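PDB 2P25: glyoxalase family protein from Enterococcus faecalis, which is of unknown function but belongs to the glyoxalase/bleomycin resistance protein/dioxygenase superfamily, whose members are built from small mixed beta-sheet modules. Local coordinates for residues 42-47 with 55-60; 76-81 with 121-126; 83-88 with 108-113; 94-99 with 112-117. One frame throughout, in Å; residues are numbered along the deposited sequence. Where two conformers were deposited one is given.

Contact 1: residues 42-47 with 55-60; sequences DIKLDL and EIFISD
The ammonium nitrogen of K44 is gripped by two acidic side chains. K44 NZ sits 3.0 Å from E55 OE1, a weak hydrogen bond within a salt bridge, and donates to the syn lone pair of D46 OD1 at 3.1 Å. The lysine runs straight until its last torsion (chi4 -66°), where the bend swings NZ toward both carboxylates. D46 OD1 and E55 OE1, two like-charged acceptors, come within 3.0 Å, a closeness that K44, and R33 in a salt bridge to D46, probably make tolerable. K44 CG lies over one face of the F57 ring and K44 CD comes 3.7 Å from F57 CE1, the long aliphatic chain and terminal charge suiting both neighbours; D42 OD2 comes to the ring edge and is itself held by R37. On the other face of the sheet, the beta carbons of I43 and I58 lie side by side, L45 CD2 meets I58 CD1, and L47 CD1 lies 3.6 Å from I56 CD1. The pairs I43-I58 and L45-I56 make the antiparallel hydrogen bonds of this hairpin, flanked by strands 6-13 and 30-37. Helix 16-26 packs on L47 and I56, and R75 of the second subunit makes a cation-pi contact with F57.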
loop_
_atom_site.group_PDB
_atom_site.type_symbol
_atom_site.label_atom_id
_atom_site.label_comp_id
_atom_site.label_asym_id
_atom_site.label_seq_id
_atom_site.Cartn_x
_atom_site.Cartn_y
_atom_site.Cartn_z
ATOM N N ASP A 42 -1.623 10.797 -17.705
ATOM C CA ASP A 42 -1.810 11.044 -16.298
ATOM C C ASP A 42 -0.765 12.022 -15.837
ATOM O O ASP A 42 0.006 12.557 -16.650
ATOM C CB ASP A 42 -1.794 9.723 -15.487
ATOM C CG ASP A 42 -0.495 8.923 -15.637
ATOM O OD1 ASP A 42 0.519 9.471 -16.108
ATOM O OD2 ASP A 42 -0.484 7.726 -15.261
ATOM N N ILE A 43 -0.790 12.289 -14.545
ATOM C CA ILE A 43 0.255 13.012 -13.862
ATOM C C ILE A 43 0.834 12.053 -12.826
ATOM O O ILE A 43 0.074 11.373 -12.130
ATOM C CB ILE A 43 -0.282 14.285 -13.164
ATOM C CG1 ILE A 43 -0.847 15.259 -14.205
ATOM C CG2 ILE A 43 0.834 14.962 -12.331
ATOM C CD1 ILE A 43 -1.567 16.432 -13.623
ATOM N N LYS A 44 2.169 11.978 -12.756
ATOM C CA LYS A 44 2.855 11.171 -11.750
ATOM C C LYS A 44 3.485 12.113 -10.728
ATOM O O LYS A 44 4.393 12.874 -11.047
ATOM C CB LYS A 44 3.922 10.278 -12.386
ATOM C CG LYS A 44 4.473 9.198 -11.475
ATOM C CD LYS A 44 5.420 8.252 -12.241
ATOM C CE LYS A 44 6.091 7.282 -11.282
ATOM N NZ LYS A 44 7.008 7.997 -10.355
ATOM N N LEU A 45 2.979 12.066 -9.506
ATOM C CA LEU A 45 3.413 12.942 -8.426
ATOM C C LEU A 45 4.079 12.094 -7.356
ATOM O O LEU A 45 3.408 11.217 -6.763
ATOM C CB LEU A 45 2.175 13.691 -7.883
ATOM C CG LEU A 45 2.322 14.685 -6.742
ATOM C CD1 LEU A 45 3.266 15.866 -7.133
ATOM C CD2 LEU A 45 0.968 15.177 -6.252
ATOM N N ASP A 46 5.391 12.277 -7.168
ATOM C CA ASP A 46 6.140 11.583 -6.096
ATOM C C ASP A 46 6.298 12.494 -4.880
ATOM O O ASP A 46 6.762 13.622 -4.992
ATOM C CB ASP A 46 7.526 11.116 -6.553
ATOM C CG ASP A 46 7.467 10.043 -7.641
ATOM O OD1 ASP A 46 6.748 9.054 -7.461
ATOM O OD2 ASP A 46 8.170 10.175 -8.656
ATOM N N LEU A 47 5.923 11.976 -3.718
ATOM C CA LEU A 47 5.877 12.767 -2.480
ATOM C C LEU A 47 6.737 12.109 -1.419
ATOM O O LEU A 47 6.870 10.888 -1.388
ATOM C CB LEU A 47 4.439 12.846 -1.955
ATOM C CG LEU A 47 3.362 13.436 -2.872
ATOM C CD1 LEU A 47 2.001 13.486 -2.212
ATOM C CD2 LEU A 47 3.763 14.839 -3.357
ATOM N N GLU A 55 3.927 7.531 -4.191
ATOM C CA GLU A 55 3.809 7.801 -5.622
ATOM C C GLU A 55 2.347 7.861 -6.018
ATOM O O GLU A 55 1.636 6.872 -5.860
ATOM C CB GLU A 55 4.469 6.667 -6.355
ATOM C CG GLU A 55 4.653 6.807 -7.802
ATOM C CD GLU A 55 5.705 5.829 -8.273
ATOM O OE1 GLU A 55 6.927 6.080 -8.059
ATOM O OE2 GLU A 55 5.302 4.802 -8.825
ATOM N N ILE A 56 1.908 8.989 -6.557
ATOM C CA ILE A 56 0.491 9.148 -6.866
ATOM C C ILE A 56 0.321 9.331 -8.357
ATOM O O ILE A 56 0.957 10.221 -8.948
ATOM C CB ILE A 56 -0.142 10.321 -6.099
ATOM C CG1 ILE A 56 0.236 10.238 -4.608
ATOM C CG2 ILE A 56 -1.658 10.336 -6.331
ATOM C CD1 ILE A 56 -0.428 11.251 -3.736
ATOM N N PHE A 57 -0.502 8.489 -8.964
ATOM C CA PHE A 57 -0.844 8.592 -10.378
ATOM C C PHE A 57 -2.223 9.241 -10.433
ATOM O O PHE A 57 -3.141 8.746 -9.810
ATOM C CB PHE A 57 -0.904 7.188 -11.012
ATOM C CG PHE A 57 0.444 6.511 -11.070
ATOM C CD1 PHE A 57 1.216 6.561 -12.232
ATOM C CD2 PHE A 57 0.930 5.833 -9.962
ATOM C CE1 PHE A 57 2.474 5.940 -12.270
ATOM C CE2 PHE A 57 2.185 5.230 -9.984
ATOM C CZ PHE A 57 2.947 5.267 -11.140
ATOM N N ILE A 58 -2.346 10.361 -11.150
ATOM C CA ILE A 58 -3.575 11.138 -11.138
ATOM C C ILE A 58 -4.207 11.113 -12.527
ATOM O O ILE A 58 -3.595 11.533 -13.493
ATOM C CB ILE A 58 -3.306 12.623 -10.723
ATOM C CG1 ILE A 58 -2.539 12.681 -9.390
ATOM C CG2 ILE A 58 -4.616 13.422 -10.600
ATOM C CD1 ILE A 58 -1.926 14.015 -9.092
ATOM N N SER A 59 -5.451 10.672 -12.606
ATOM C CA SER A 59 -6.134 10.511 -13.904
ATOM C C SER A 59 -7.639 10.397 -13.698
ATOM O O SER A 59 -8.098 9.740 -12.769
ATOM C CB SER A 59 -5.619 9.265 -14.628
ATOM O OG SER A 59 -6.287 9.066 -15.875
ATOM N N ASP A 60 -8.405 10.974 -14.616
ATOM C CA ASP A 60 -9.847 10.787 -14.559
ATOM C C ASP A 60 -10.281 9.450 -15.169
ATOM O O ASP A 60 -11.468 9.172 -15.256
ATOM C CB ASP A 60 -10.585 11.970 -15.203
ATOM C CG ASP A 60 -10.337 12.071 -16.683
ATOM O OD1 ASP A 60 -9.521 11.298 -17.219
ATOM O OD2 ASP A 60 -10.971 12.946 -17.327
#

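Contact 2: residues 76-81 with 121-126; sequences HLAFKV and PLELHE
The imidazole of H76 and the carboxylate of E123 meet at a slant, their planes 53° apart. E123 is extended, with CG anti to its backbone N (chi1 -170°), which carries the acid along the face past A78; the alanine methyl lies 3.7 Å from E123 CB, a small residue that suits the passage of the acid. E123 OE2 lies in the ring plane at the edge of H125, but its hydrogen-bond partner is H8 of the second subunit. H125 ND1 donates in its ring plane to a lone pair of E126 O, and H7 of the second subunit stacks on this ring. H76 also meets F113 edge to face. The opposite face is greasy: L122 CD2 rests 3.9 Å from L77 CB, and L124 CD2 touches V81 CG1 at the same separation, the branches of this second pair packing against helix 84-93. The backbones are joined by the hydrogen bonds of a parallel strand pair, among them F79 N to E123 O at 2.7 Å and H125 N to F79 O at 2.9 Å. Such parallel pairing of the first and last strands of a four-stranded mixed sheet, in order 1-4-3-2, is characteristic of the beta-alpha-beta-beta-beta module of the glyoxalase fold.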
loop_
_atom_site.group_PDB
_atom_site.type_symbol
_atom_site.label_atom_id
_atom_site.label_comp_id
_atom_site.label_asym_id
_atom_site.label_seq_id
_atom_site.Cartn_x
_atom_site.Cartn_y
_atom_site.Cartn_z
ATOM N N HIS A 76 -5.499 -1.043 2.387
ATOM C CA HIS A 76 -5.326 0.240 3.110
ATOM C C HIS A 76 -3.894 0.473 3.493
ATOM O O HIS A 76 -3.065 -0.435 3.404
ATOM C CB HIS A 76 -6.305 0.386 4.295
ATOM C CG HIS A 76 -6.059 -0.557 5.452
ATOM N ND1 HIS A 76 -4.922 -0.524 6.227
ATOM C CD2 HIS A 76 -6.856 -1.509 5.997
ATOM C CE1 HIS A 76 -5.014 -1.432 7.187
ATOM N NE2 HIS A 76 -6.169 -2.059 7.050
ATOM N N LEU A 77 -3.602 1.706 3.929
ATOM C CA LEU A 77 -2.278 2.055 4.407
ATOM C C LEU A 77 -2.471 2.566 5.821
ATOM O O LEU A 77 -3.418 3.299 6.064
ATOM C CB LEU A 77 -1.721 3.206 3.564
ATOM C CG LEU A 77 -0.365 3.785 3.893
ATOM C CD1 LEU A 77 0.708 2.701 3.863
ATOM C CD2 LEU A 77 -0.071 4.876 2.820
ATOM N N ALA A 78 -1.629 2.118 6.751
ATOM C CA ALA A 78 -1.799 2.489 8.160
ATOM C C ALA A 78 -0.606 3.278 8.636
ATOM O O ALA A 78 0.534 2.876 8.371
ATOM C CB ALA A 78 -1.942 1.231 8.995
ATOM N N PHE A 79 -0.873 4.343 9.401
ATOM C CA PHE A 79 0.172 5.166 9.989
ATOM C C PHE A 79 0.309 4.869 11.488
ATOM O O PHE A 79 -0.696 4.763 12.190
ATOM C CB PHE A 79 -0.180 6.653 9.791
ATOM C CG PHE A 79 -0.223 7.083 8.354
ATOM C CD1 PHE A 79 0.947 7.388 7.675
ATOM C CD2 PHE A 79 -1.440 7.202 7.674
ATOM C CE1 PHE A 79 0.911 7.784 6.321
ATOM C CE2 PHE A 79 -1.478 7.613 6.346
ATOM C CZ PHE A 79 -0.288 7.912 5.672
ATOM N N LYS A 80 1.543 4.742 11.982
ATOM C CA LYS A 80 1.763 4.597 13.413
ATOM C C LYS A 80 1.752 5.993 14.038
ATOM O O LYS A 80 2.415 6.912 13.525
ATOM C CB LYS A 80 3.109 3.917 13.738
ATOM C CG LYS A 80 3.168 3.454 15.222
ATOM C CD LYS A 80 4.455 2.731 15.585
ATOM C CE LYS A 80 4.522 2.546 17.088
ATOM N NZ LYS A 80 3.950 3.759 17.772
ATOM N N VAL A 81 0.962 6.149 15.097
ATOM C CA VAL A 81 0.913 7.417 15.846
ATOM C C VAL A 81 1.247 7.193 17.309
ATOM O O VAL A 81 1.070 6.096 17.861
ATOM C CB VAL A 81 -0.469 8.159 15.695
ATOM C CG1 VAL A 81 -0.766 8.480 14.190
ATOM C CG2 VAL A 81 -1.595 7.328 16.261
ATOM N N PRO A 121 -9.142 4.060 2.266
ATOM C CA PRO A 121 -8.997 4.029 3.736
ATOM C C PRO A 121 -7.554 4.203 4.183
ATOM O O PRO A 121 -6.629 3.520 3.684
ATOM C CB PRO A 121 -9.521 2.624 4.129
ATOM C CG PRO A 121 -10.292 2.133 2.887
ATOM C CD PRO A 121 -9.569 2.758 1.726
ATOM N N LEU A 122 -7.372 5.102 5.153
ATOM C CA LEU A 122 -6.072 5.367 5.739
ATOM C C LEU A 122 -6.254 5.182 7.231
ATOM O O LEU A 122 -7.126 5.813 7.847
ATOM C CB LEU A 122 -5.604 6.784 5.400
ATOM C CG LEU A 122 -5.418 7.030 3.888
ATOM C CD1 LEU A 122 -5.168 8.525 3.613
ATOM C CD2 LEU A 122 -4.203 6.188 3.415
ATOM N N GLU A 123 -5.458 4.292 7.809
ATOM C CA GLU A 123 -5.619 3.979 9.226
ATOM C C GLU A 123 -4.634 4.748 10.104
ATOM O O GLU A 123 -3.487 4.959 9.712
ATOM C CB GLU A 123 -5.435 2.491 9.398
ATOM C CG GLU A 123 -5.794 1.926 10.759
ATOM C CD GLU A 123 -5.362 0.479 10.875
ATOM O OE1 GLU A 123 -5.892 -0.364 10.134
ATOM O OE2 GLU A 123 -4.454 0.172 11.658
ATOM N N LEU A 124 -5.079 5.112 11.310
ATOM C CA LEU A 124 -4.194 5.554 12.389
ATOM C C LEU A 124 -4.167 4.452 13.429
ATOM O O LEU A 124 -5.221 3.922 13.816
ATOM C CB LEU A 124 -4.743 6.836 13.026
ATOM C CG LEU A 124 -4.937 8.085 12.159
ATOM C CD1 LEU A 124 -5.552 9.228 12.989
ATOM C CD2 LEU A 124 -3.618 8.507 11.539
ATOM N N HIS A 125 -2.964 4.087 13.877
ATOM C CA HIS A 125 -2.816 2.996 14.819
ATOM C C HIS A 125 -1.730 3.329 15.833
ATOM O O HIS A 125 -0.630 3.719 15.447
ATOM C CB HIS A 125 -2.425 1.733 14.034
ATOM C CG HIS A 125 -2.656 0.454 14.767
ATOM N ND1 HIS A 125 -1.980 0.120 15.922
ATOM C CD2 HIS A 125 -3.459 -0.599 14.483
ATOM C CE1 HIS A 125 -2.370 -1.077 16.328
ATOM N NE2 HIS A 125 -3.266 -1.536 15.472
ATOM N N GLU A 126 -2.032 3.175 17.118
ATOM C CA GLU A 126 -1.018 3.377 18.156
ATOM C C GLU A 126 -0.040 2.194 18.267
ATOM O O GLU A 126 -0.261 1.130 17.660
ATOM C CB GLU A 126 -1.690 3.666 19.486
ATOM C CG GLU A 126 -2.231 5.098 19.543
ATOM C CD GLU A 126 -2.585 5.583 20.951
ATOM O OE1 GLU A 126 -2.606 4.768 21.912
ATOM O OE2 GLU A 126 -2.838 6.798 21.094
#

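Contact 3: residues 83-88 with 108-113; sequences HIEEVI and GKKMTF
E85 and K110 meet at about a right angle, K110 NZ donating to the syn lone pair of E85 OE2 at 2.8 Å in a salt bridge. Water 1 closes a small ring beside it, giving a hydrogen to E85 OE1 and accepting one from K110 NZ at 2.8 Å, so both carboxylate oxygens are tied to the same ammonium group. The glutamate chain is bent (chi2 89°), turning its end toward the strand, whereas the lysine, extended beyond CG, reaches up to it. Beneath this polar rim, I84 projects from the helix against the strand: its CG2 lies 3.8 Å from K110 CD, and its CD1 reaches the backbone at M111 CA, 3.7 Å away. One turn on, I88 CD1 meets T112 CG2 tip to tip at 3.8 Å. Branched aliphatic chains fill this interface without asking for polar partners, and threonine offers them a methyl.

The next shell fixes the start of the helix. E126 OE2 accepts a bond from I84 N in the first turn, where a negative charge would probably interact favourably with the helix dipole. L101 packs on I84 and E85, and L124 backs I84 from the adjoining strand. Helix 84-88 runs only 18° from the direction of strand 110-113, their axes 9.8 Å apart: the helix of a beta-alpha-beta-beta-beta module packed on its sheet, as in the glyoxalase fold.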
loop_
_atom_site.group_PDB
_atom_site.type_symbol
_atom_site.label_atom_id
_atom_site.label_comp_id
_atom_site.label_asym_id
_atom_site.label_seq_id
_atom_site.Cartn_x
_atom_site.Cartn_y
_atom_site.Cartn_z
ATOM N N HIS A 83 0.106 9.433 19.958
ATOM C CA HIS A 83 -1.110 9.681 20.708
ATOM C C HIS A 83 -2.193 10.043 19.714
ATOM O O HIS A 83 -2.169 11.108 19.075
ATOM C CB HIS A 83 -0.913 10.744 21.801
ATOM C CG HIS A 83 -1.827 10.563 22.974
ATOM N ND1 HIS A 83 -2.916 11.377 23.206
ATOM C CD2 HIS A 83 -1.833 9.636 23.960
ATOM C CE1 HIS A 83 -3.544 10.967 24.293
ATOM N NE2 HIS A 83 -2.904 9.914 24.773
ATOM N N ILE A 84 -3.110 9.102 19.547
ATOM C CA ILE A 84 -4.096 9.144 18.453
ATOM C C ILE A 84 -5.078 10.330 18.505
ATOM O O ILE A 84 -5.423 10.893 17.476
ATOM C CB ILE A 84 -4.826 7.796 18.336
ATOM C CG1 ILE A 84 -5.515 7.671 16.975
ATOM C CG2 ILE A 84 -5.782 7.576 19.530
ATOM C CD1 ILE A 84 -5.832 6.224 16.631
ATOM N N GLU A 85 -5.456 10.748 19.710
ATOM C CA GLU A 85 -6.425 11.831 19.886
ATOM C C GLU A 85 -5.961 13.130 19.244
ATOM O O GLU A 85 -6.763 13.834 18.610
ATOM C CB GLU A 85 -6.735 12.026 21.393
ATOM C CG GLU A 85 -7.556 10.850 21.959
ATOM C CD GLU A 85 -6.708 9.691 22.509
ATOM O OE1 GLU A 85 -5.460 9.732 22.446
ATOM O OE2 GLU A 85 -7.311 8.704 22.998
ATOM N N GLU A 86 -4.672 13.447 19.386
ATOM C CA GLU A 86 -4.145 14.681 18.791
ATOM C C GLU A 86 -4.123 14.632 17.271
ATOM O O GLU A 86 -4.365 15.648 16.608
ATOM C CB GLU A 86 -2.772 15.067 19.344
ATOM C CG GLU A 86 -1.610 14.188 18.949
ATOM C CD GLU A 86 -0.278 14.735 19.440
ATOM O OE1 GLU A 86 -0.301 15.706 20.224
ATOM O OE2 GLU A 86 0.786 14.185 19.071
ATOM N N VAL A 87 -3.829 13.452 16.727
ATOM C CA VAL A 87 -3.816 13.298 15.264
ATOM C C VAL A 87 -5.248 13.427 14.721
ATOM O O VAL A 87 -5.491 14.114 13.716
ATOM C CB VAL A 87 -3.102 12.003 14.815
ATOM C CG1 VAL A 87 -2.965 11.992 13.289
ATOM C CG2 VAL A 87 -1.704 11.920 15.467
ATOM N N ILE A 88 -6.196 12.769 15.383
ATOM C CA ILE A 88 -7.611 12.936 15.030
ATOM C C ILE A 88 -8.026 14.410 15.074
ATOM O O ILE A 88 -8.663 14.921 14.139
ATOM C CB ILE A 88 -8.499 12.047 15.930
ATOM C CG1 ILE A 88 -8.321 10.571 15.554
ATOM C CG2 ILE A 88 -9.977 12.452 15.830
ATOM C CD1 ILE A 88 -8.861 9.629 16.624
ATOM N N GLY A 108 -5.397 -4.726 21.362
ATOM C CA GLY A 108 -5.846 -3.777 22.383
ATOM C C GLY A 108 -5.390 -2.328 22.199
ATOM O O GLY A 108 -5.625 -1.497 23.072
ATOM N N LYS A 109 -4.721 -2.016 21.087
ATOM C CA LYS A 109 -4.260 -0.635 20.842
ATOM C C LYS A 109 -5.285 0.178 20.073
ATOM O O LYS A 109 -6.049 -0.369 19.273
ATOM C CB LYS A 109 -2.891 -0.602 20.149
ATOM C CG LYS A 109 -1.777 -1.060 21.109
ATOM C CD LYS A 109 -0.409 -0.951 20.490
ATOM C CE LYS A 109 0.651 -1.455 21.478
ATOM N NZ LYS A 109 1.897 -1.905 20.772
ATOM N N LYS A 110 -5.295 1.483 20.326
ATOM C CA LYS A 110 -6.259 2.394 19.694
ATOM C C LYS A 110 -6.018 2.562 18.211
ATOM O O LYS A 110 -4.881 2.641 17.769
ATOM C CB LYS A 110 -6.194 3.781 20.325
ATOM C CG LYS A 110 -6.781 3.838 21.722
ATOM C CD LYS A 110 -6.405 5.161 22.381
ATOM C CE LYS A 110 -6.882 5.213 23.804
ATOM N NZ LYS A 110 -6.463 6.494 24.424
HETATM N N MSE A 111 -7.109 2.675 17.459
HETATM C CA MSE A 111 -7.037 2.825 16.002
HETATM C C MSE A 111 -8.305 3.482 15.492
HETATM O O MSE A 111 -9.346 3.462 16.153
HETATM C CB MSE A 111 -6.872 1.460 15.311
HETATM C CG MSE A 111 -7.968 0.515 15.673
HETATM SE SE MSE A 111 -7.849 -1.154 14.688
HETATM C CE MSE A 111 -8.530 -0.511 12.957
ATOM N N THR A 112 -8.196 4.107 14.322
ATOM C CA THR A 112 -9.366 4.575 13.596
ATOM C C THR A 112 -8.953 4.736 12.117
ATOM O O THR A 112 -7.781 4.511 11.762
ATOM C CB THR A 112 -9.927 5.897 14.154
ATOM O OG1 THR A 112 -11.211 6.160 13.524
ATOM C CG2 THR A 112 -8.955 7.073 13.879
ATOM N N PHE A 113 -9.914 5.131 11.290
ATOM C CA PHE A 113 -9.705 5.367 9.862
ATOM C C PHE A 113 -10.178 6.748 9.461
ATOM O O PHE A 113 -11.140 7.294 10.017
ATOM C CB PHE A 113 -10.501 4.370 9.004
ATOM C CG PHE A 113 -9.898 2.996 8.922
ATOM C CD1 PHE A 113 -9.014 2.674 7.891
ATOM C CD2 PHE A 113 -10.204 2.037 9.879
ATOM C CE1 PHE A 113 -8.463 1.378 7.804
ATOM C CE2 PHE A 113 -9.660 0.734 9.808
ATOM C CZ PHE A 113 -8.785 0.411 8.792
HETATM O O HOH W 1 -4.211 7.680 23.358
#

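Contact 4: residues 94-99 with 112-117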
loop_
_atom_site.group_PDB
_atom_site.type_symbol
_atom_site.label_atom_id
_atom_site.label_comp_id
_atom_site.label_asym_id
_atom_site.label_seq_id
_atom_site.Cartn_x
_atom_site.Cartn_y
_atom_site.Cartn_z
ATOM N N GLN A 94 -8.702 20.144 9.943
ATOM C CA GLN A 94 -8.471 20.326 8.502
ATOM C C GLN A 94 -9.641 19.871 7.650
ATOM O O GLN A 94 -9.521 19.827 6.426
ATOM C CB GLN A 94 -7.219 19.562 8.062
ATOM C CG GLN A 94 -5.936 19.994 8.764
ATOM C CD GLN A 94 -5.504 21.369 8.332
ATOM O OE1 GLN A 94 -5.443 22.311 9.138
ATOM N NE2 GLN A 94 -5.201 21.501 7.060
ATOM N N GLY A 95 -10.754 19.517 8.284
ATOM C CA GLY A 95 -11.962 19.110 7.568
ATOM C C GLY A 95 -11.934 17.663 7.119
ATOM O O GLY A 95 -12.697 17.260 6.220
ATOM N N ILE A 96 -11.048 16.870 7.726
ATOM C CA ILE A 96 -10.971 15.452 7.396
ATOM C C ILE A 96 -11.644 14.651 8.500
ATOM O O ILE A 96 -11.166 14.629 9.627
ATOM C CB ILE A 96 -9.514 14.989 7.231
ATOM C CG1 ILE A 96 -8.874 15.713 6.045
ATOM C CG2 ILE A 96 -9.442 13.423 7.058
ATOM C CD1 ILE A 96 -7.333 15.595 6.014
ATOM N N GLU A 97 -12.758 14.010 8.155
ATOM C CA GLU A 97 -13.527 13.201 9.107
ATOM C C GLU A 97 -12.832 11.905 9.508
ATOM O O GLU A 97 -12.097 11.313 8.721
ATOM C CB GLU A 97 -14.907 12.898 8.543
ATOM C CG GLU A 97 -15.720 14.139 8.328
ATOM C CD GLU A 97 -17.188 13.815 8.127
ATOM O OE1 GLU A 97 -17.806 13.282 9.074
ATOM O OE2 GLU A 97 -17.709 14.072 7.017
ATOM N N THR A 98 -13.045 11.497 10.758
ATOM C CA THR A 98 -12.471 10.262 11.261
ATOM C C THR A 98 -13.593 9.410 11.823
ATOM O O THR A 98 -14.587 9.946 12.360
ATOM C CB THR A 98 -11.386 10.527 12.347
ATOM O OG1 THR A 98 -11.856 11.503 13.276
ATOM C CG2 THR A 98 -10.087 11.037 11.706
ATOM N N GLU A 99 -13.467 8.098 11.653
ATOM C CA GLU A 99 -14.373 7.142 12.300
ATOM C C GLU A 99 -14.204 7.178 13.825
ATOM O O GLU A 99 -13.150 7.583 14.333
ATOM C CB GLU A 99 -14.135 5.718 11.802
ATOM C CG GLU A 99 -14.434 5.525 10.323
ATOM C CD GLU A 99 -14.261 4.097 9.903
ATOM O OE1 GLU A 99 -13.605 3.318 10.638
ATOM O OE2 GLU A 99 -14.766 3.750 8.822
ATOM N N THR A 112 -8.196 4.107 14.322
ATOM C CA THR A 112 -9.366 4.575 13.596
ATOM C C THR A 112 -8.953 4.736 12.117
ATOM O O THR A 112 -7.781 4.511 11.762
ATOM C CB THR A 112 -9.927 5.897 14.154
ATOM O OG1 THR A 112 -11.211 6.160 13.524
ATOM C CG2 THR A 112 -8.955 7.073 13.879
ATOM N N PHE A 113 -9.914 5.131 11.290
ATOM C CA PHE A 113 -9.705 5.367 9.862
ATOM C C PHE A 113 -10.178 6.748 9.461
ATOM O O PHE A 113 -11.140 7.294 10.017
ATOM C CB PHE A 113 -10.501 4.370 9.004
ATOM C CG PHE A 113 -9.898 2.996 8.922
ATOM C CD1 PHE A 113 -9.014 2.674 7.891
ATOM C CD2 PHE A 113 -10.204 2.037 9.879
ATOM C CE1 PHE A 113 -8.463 1.378 7.804
ATOM C CE2 PHE A 113 -9.660 0.734 9.808
ATOM C CZ PHE A 113 -8.785 0.411 8.792
ATOM N N PHE A 114 -9.471 7.315 8.492
ATOM C CA PHE A 114 -9.953 8.448 7.725
ATOM C C PHE A 114 -9.798 8.047 6.255
ATOM O O PHE A 114 -9.355 6.935 5.975
ATOM C CB PHE A 114 -9.220 9.756 8.078
ATOM C CG PHE A 114 -7.730 9.748 7.804
ATOM C CD1 PHE A 114 -7.202 10.523 6.756
ATOM C CD2 PHE A 114 -6.860 9.032 8.625
ATOM C CE1 PHE A 114 -5.831 10.558 6.507
ATOM C CE2 PHE A 114 -5.491 9.044 8.374
ATOM C CZ PHE A 114 -4.978 9.821 7.329
ATOM N N PHE A 115 -10.207 8.906 5.325
ATOM C CA PHE A 115 -10.276 8.497 3.919
ATOM C C PHE A 115 -9.758 9.602 3.069
ATOM O O PHE A 115 -9.963 10.779 3.366
ATOM C CB PHE A 115 -11.731 8.167 3.547
ATOM C CG PHE A 115 -12.288 7.059 4.375
ATOM C CD1 PHE A 115 -12.138 5.739 3.967
ATOM C CD2 PHE A 115 -12.909 7.325 5.616
ATOM C CE1 PHE A 115 -12.600 4.694 4.779
ATOM C CE2 PHE A 115 -13.359 6.291 6.420
ATOM C CZ PHE A 115 -13.210 4.984 6.006
ATOM N N ASP A 116 -9.052 9.210 2.008
ATOM C CA ASP A 116 -8.554 10.192 1.039
ATOM C C ASP A 116 -9.713 10.684 0.151
ATOM O O ASP A 116 -10.853 10.214 0.291
ATOM C CB ASP A 116 -7.275 9.666 0.329
ATOM C CG ASP A 116 -7.545 8.991 -1.040
ATOM O OD1 ASP A 116 -8.683 8.676 -1.381
ATOM O OD2 ASP A 116 -6.546 8.795 -1.773
ATOM N N PRO A 117 -9.462 11.685 -0.701
ATOM C CA PRO A 117 -10.532 12.293 -1.482
ATOM C C PRO A 117 -11.289 11.304 -2.368
ATOM O O PRO A 117 -12.428 11.609 -2.784
ATOM C CB PRO A 117 -9.790 13.332 -2.349
ATOM C CG PRO A 117 -8.584 13.734 -1.430
ATOM C CD PRO A 117 -8.167 12.385 -0.876
HETATM O O HOH W 2 -11.983 11.125 6.000
#
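E99 lies alongside F113, pointing the same way, and crosses F115 at about a right angle; its carboxylate plane is turned 63° from the first ring and 58° from the second. E99 OE2 approaches F115 at the ring edge, in its plane, 3.4 Å from CZ, while OE1 lies 3.7 Å from F113 CB. The extended glutamate chain has the length to reach past both aromatics, and R102 holds OE1 in a salt bridge. On the other side of the strand the contact is apolar: I96 CG2 slants against F114, 3.7 Å from CD1, and the T98 methyl, CG2, touches F114 CB. F114 has its ring carbon CG wedged between backbone N and carbonyl carbon (chi1 62°), which turns the ring into the interior, where F22 and L91 also pack on it.

Between the backbones, E99 N donates to F113 O at 3.0 Å. The T112 hydroxyl lies above the carbonyl plane of E99, its modelled OG1 to O distance of 2.5 Å too short to be trusted in detail. Water 2 spans the gap further on, donating to E97 O and accepting from F115 N at 2.9 Å. The chain arrives here through G95, whose positive phi closes the preceding helix in a Schellman motif. The positively polarised ring edge of F115 should welcome the carboxylate oxygen, and with R102 it would probably favour the charged form of E99.

Overall arrangement
Contact 1 stands apart, in the sheet bounded by strands 6-13 and 30-37; its centre is 21 Å from that of contact 2, with nearest atoms about 8 Å apart. Contacts 2, 3 and 4 share the other sheet. Contacts 3 and 4 lie inside the loop that contact 2 closes, end on the same strand, 110-115, and have centres 12 Å apart. E126 of contact 2 joins the helix of contact 3, and L124 N and L122 N probably bond to T112 O and F114 O respectively. The second subunit reaches contacts 1, 2 and 3, and F114 of contact 4: E55 packs on its H76, and antiparallel pairing at H76, L77 and A78 continues the sheet.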